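Local coordinates for D-isomer specific 2-hydroxyacid dehydrogenase family protein (Desulfovibrio vulgaris, PDB 5TX7) that probably catalyses the NAD- or NADP-dependent oxidation or reduction of a D-2-hydroxyacid or its 2-keto counterpart, at residues T159-G164 and P179-D184. Numbering follows the deposited sequence.
Sequences TGRRVG and PRSRFD
The guanidinium of R161 meets two kinds of partner at once: its face lies on the ring of F183, while its NE makes a weak hydrogen bond to the carbonyl O of F156. Between helix and loop this is a cation-pi stack, a worked example of how arginine can use its flat surface as well as its N-H groups. CZ of R161 stands 4.1 Å from the centroid of the F183 ring, over its face, and the two planes are inclined by 22°. The overlap is offset toward the rim: NE of R161 comes to 3.6 Å from CD2 of F183, and NH2 passes beyond the ring to lie by CB. The aliphatic part takes a share too: the chain runs extended from CG to NE, carrying CD of R161 over the same ring face in a CH-pi contact 4.2 Å from the centroid of the F183 ring. On the loop side, CG of F183 is anti to its backbone N (chi1 175°), which lays the ring face against the arginine. OG of S181 lies at the guanidinium edge, 3.7 Å from NH2 of R161, a proximity rather than a hydrogen bond. This surface contact joins helix 158-169, which carries G160 of a probable GxGxxG dinucleotide-binding motif, to the loop between strands 173-177 and 190-192, at one margin of the parallel Rossmann-type sheet.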
ATOM      1  N   THR A 159     -12.581   4.821 -11.649  1.00 43.46           N
ATOM      2  CA  THR A 159     -11.587   4.849 -10.578  1.00 41.72           C
ATOM      3  C   THR A 159     -12.232   4.419  -9.255  1.00 40.91           C
ATOM      4  O   THR A 159     -11.757   3.501  -8.590  1.00 41.74           O
ATOM      5  CB  THR A 159     -10.955   6.244 -10.453  1.00 38.20           C
ATOM      6  OG1 THR A 159     -10.349   6.599 -11.683  1.00 36.71           O
ATOM      7  CG2 THR A 159      -9.882   6.267  -9.422  1.00 38.23           C
ATOM      8  N   GLY A 160     -13.332   5.082  -8.920  1.00 40.57           N
ATOM      9  CA  GLY A 160     -14.190   4.703  -7.809  1.00 41.25           C
ATOM     10  C   GLY A 160     -14.512   3.218  -7.764  1.00 40.11           C
ATOM     11  O   GLY A 160     -14.393   2.600  -6.732  1.00 42.57           O
ATOM     12  N   ARG A 161     -14.899   2.646  -8.885  1.00 48.46           N
ATOM     13  CA  ARG A 161     -15.212   1.214  -8.944  1.00 50.25           C
ATOM     14  C   ARG A 161     -14.005   0.349  -8.669  1.00 48.64           C
ATOM     15  O   ARG A 161     -14.132  -0.691  -8.016  1.00 44.91           O
ATOM     16  CB  ARG A 161     -15.756   0.835 -10.315  1.00 54.69           C
ATOM     17  CG  ARG A 161     -17.153   1.362 -10.566  1.00 60.29           C
ATOM     18  CD  ARG A 161     -17.457   1.317 -12.043  1.00 68.53           C
ATOM     19  NE  ARG A 161     -18.665   2.051 -12.383  1.00 75.71           N
ATOM     20  CZ  ARG A 161     -19.139   2.162 -13.621  1.00 86.83           C
ATOM     21  NH1 ARG A 161     -18.491   1.601 -14.647  1.00 91.10           N
ATOM     22  NH2 ARG A 161     -20.258   2.846 -13.847  1.00 91.89           N
ATOM     23  N   ARG A 162     -12.843   0.775  -9.183  1.00 49.63           N
ATOM     24  CA  ARG A 162     -11.560   0.100  -8.917  1.00 46.59           C
ATOM     25  C   ARG A 162     -11.238   0.162  -7.428  1.00 41.80           C
ATOM     26  O   ARG A 162     -10.892  -0.846  -6.814  1.00 38.86           O
ATOM     27  CB  ARG A 162     -10.441   0.741  -9.736  1.00 48.20           C
ATOM     28  CG  ARG A 162      -9.177  -0.061  -9.859  1.00 52.22           C
ATOM     29  CD  ARG A 162      -9.411  -1.224 -10.794  1.00 57.87           C
ATOM     30  NE  ARG A 162      -9.371  -2.444 -10.048  1.00 61.76           N
ATOM     31  CZ  ARG A 162      -9.850  -3.600 -10.492  1.00 73.21           C
ATOM     32  NH1 ARG A 162      -9.786  -4.671  -9.712  1.00 75.92           N
ATOM     33  NH2 ARG A 162     -10.382  -3.724 -11.717  1.00 80.89           N
ATOM     34  N   VAL A 163     -11.388   1.344  -6.833  1.00 39.54           N
ATOM     35  CA  VAL A 163     -11.173   1.477  -5.411  1.00 37.80           C
ATOM     36  C   VAL A 163     -12.083   0.514  -4.638  1.00 39.08           C
ATOM     37  O   VAL A 163     -11.648  -0.111  -3.668  1.00 40.92           O
ATOM     38  CB  VAL A 163     -11.358   2.931  -4.942  1.00 36.03           C
ATOM     39  CG1 VAL A 163     -11.463   3.012  -3.425  1.00 35.54           C
ATOM     40  CG2 VAL A 163     -10.210   3.789  -5.426  1.00 35.70           C
ATOM     41  N   GLY A 164     -13.330   0.380  -5.073  1.00 40.58           N
ATOM     42  CA  GLY A 164     -14.275  -0.515  -4.422  1.00 41.81           C
ATOM     43  C   GLY A 164     -13.877  -1.980  -4.520  1.00 42.84           C
ATOM     44  O   GLY A 164     -13.973  -2.710  -3.541  1.00 45.91           O
ATOM     45  N   PRO A 179     -24.182   9.119  -8.136  1.00 70.67           N
ATOM     46  CA  PRO A 179     -25.245   9.933  -8.743  1.00 78.31           C
ATOM     47  C   PRO A 179     -25.400   9.745 -10.265  1.00 84.80           C
ATOM     48  O   PRO A 179     -26.526   9.701 -10.757  1.00 87.73           O
ATOM     49  CB  PRO A 179     -24.824  11.364  -8.392  1.00 76.90           C
ATOM     50  CG  PRO A 179     -23.335  11.302  -8.256  1.00 73.21           C
ATOM     51  CD  PRO A 179     -23.023   9.937  -7.723  1.00 69.19           C
ATOM     52  N   ARG A 180     -24.278   9.627 -10.982  1.00 88.98           N
ATOM     53  CA  ARG A 180     -24.268   9.465 -12.440  1.00 97.18           C
ATOM     54  C   ARG A 180     -24.641   8.053 -12.932  1.00103.75           C
ATOM     55  O   ARG A 180     -24.918   7.880 -14.113  1.00108.59           O
ATOM     56  CB  ARG A 180     -22.894   9.856 -13.010  1.00 91.61           C
ATOM     57  N   SER A 181     -24.649   7.051 -12.042  1.00108.24           N
ATOM     58  CA  SER A 181     -24.841   5.647 -12.433  1.00110.91           C
ATOM     59  C   SER A 181     -25.365   4.735 -11.306  1.00110.46           C
ATOM     60  O   SER A 181     -24.822   4.720 -10.198  1.00104.29           O
ATOM     61  CB  SER A 181     -23.508   5.085 -12.949  1.00108.44           C
ATOM     62  OG  SER A 181     -22.511   5.065 -11.918  1.00 97.96           O
ATOM     63  N   ARG A 182     -26.381   3.934 -11.626  1.00116.76           N
ATOM     64  CA  ARG A 182     -26.806   2.809 -10.780  1.00116.67           C
ATOM     65  C   ARG A 182     -26.062   1.546 -11.252  1.00115.15           C
ATOM     66  O   ARG A 182     -26.664   0.643 -11.831  1.00124.81           O
ATOM     67  CB  ARG A 182     -28.331   2.626 -10.852  1.00122.48           C
ATOM     68  N   PHE A 183     -24.749   1.505 -11.013  1.00106.14           N
ATOM     69  CA  PHE A 183     -23.900   0.364 -11.375  1.00 97.62           C
ATOM     70  C   PHE A 183     -23.788  -0.554 -10.173  1.00 91.04           C
ATOM     71  O   PHE A 183     -23.340  -0.118  -9.116  1.00 86.40           O
ATOM     72  CB  PHE A 183     -22.482   0.822 -11.787  1.00 95.99           C
ATOM     73  CG  PHE A 183     -21.533  -0.321 -12.053  1.00 94.76           C
ATOM     74  CD1 PHE A 183     -21.599  -1.033 -13.254  1.00 99.60           C
ATOM     75  CD2 PHE A 183     -20.591  -0.711 -11.100  1.00 89.04           C
ATOM     76  CE1 PHE A 183     -20.760  -2.121 -13.489  1.00 96.63           C
ATOM     77  CE2 PHE A 183     -19.730  -1.777 -11.341  1.00 88.04           C
ATOM     78  CZ  PHE A 183     -19.822  -2.488 -12.532  1.00 92.62           C
ATOM     79  N   ASP A 184     -24.172  -1.818 -10.345  1.00 91.47           N
ATOM     80  CA  ASP A 184     -24.073  -2.824  -9.285  1.00 89.20           C
ATOM     81  C   ASP A 184     -22.870  -3.743  -9.546  1.00 82.20           C
ATOM     82  O   ASP A 184     -22.871  -4.486 -10.527  1.00 82.70           O
ATOM     83  CB  ASP A 184     -25.364  -3.643  -9.207  1.00 96.46           C
ATOM     84  CG  ASP A 184     -25.357  -4.655  -8.058  1.00 97.94           C
ATOM     85  OD1 ASP A 184     -24.974  -4.281  -6.927  1.00 88.40           O
ATOM     86  OD2 ASP A 184     -25.753  -5.828  -8.291  1.00106.60           O
TER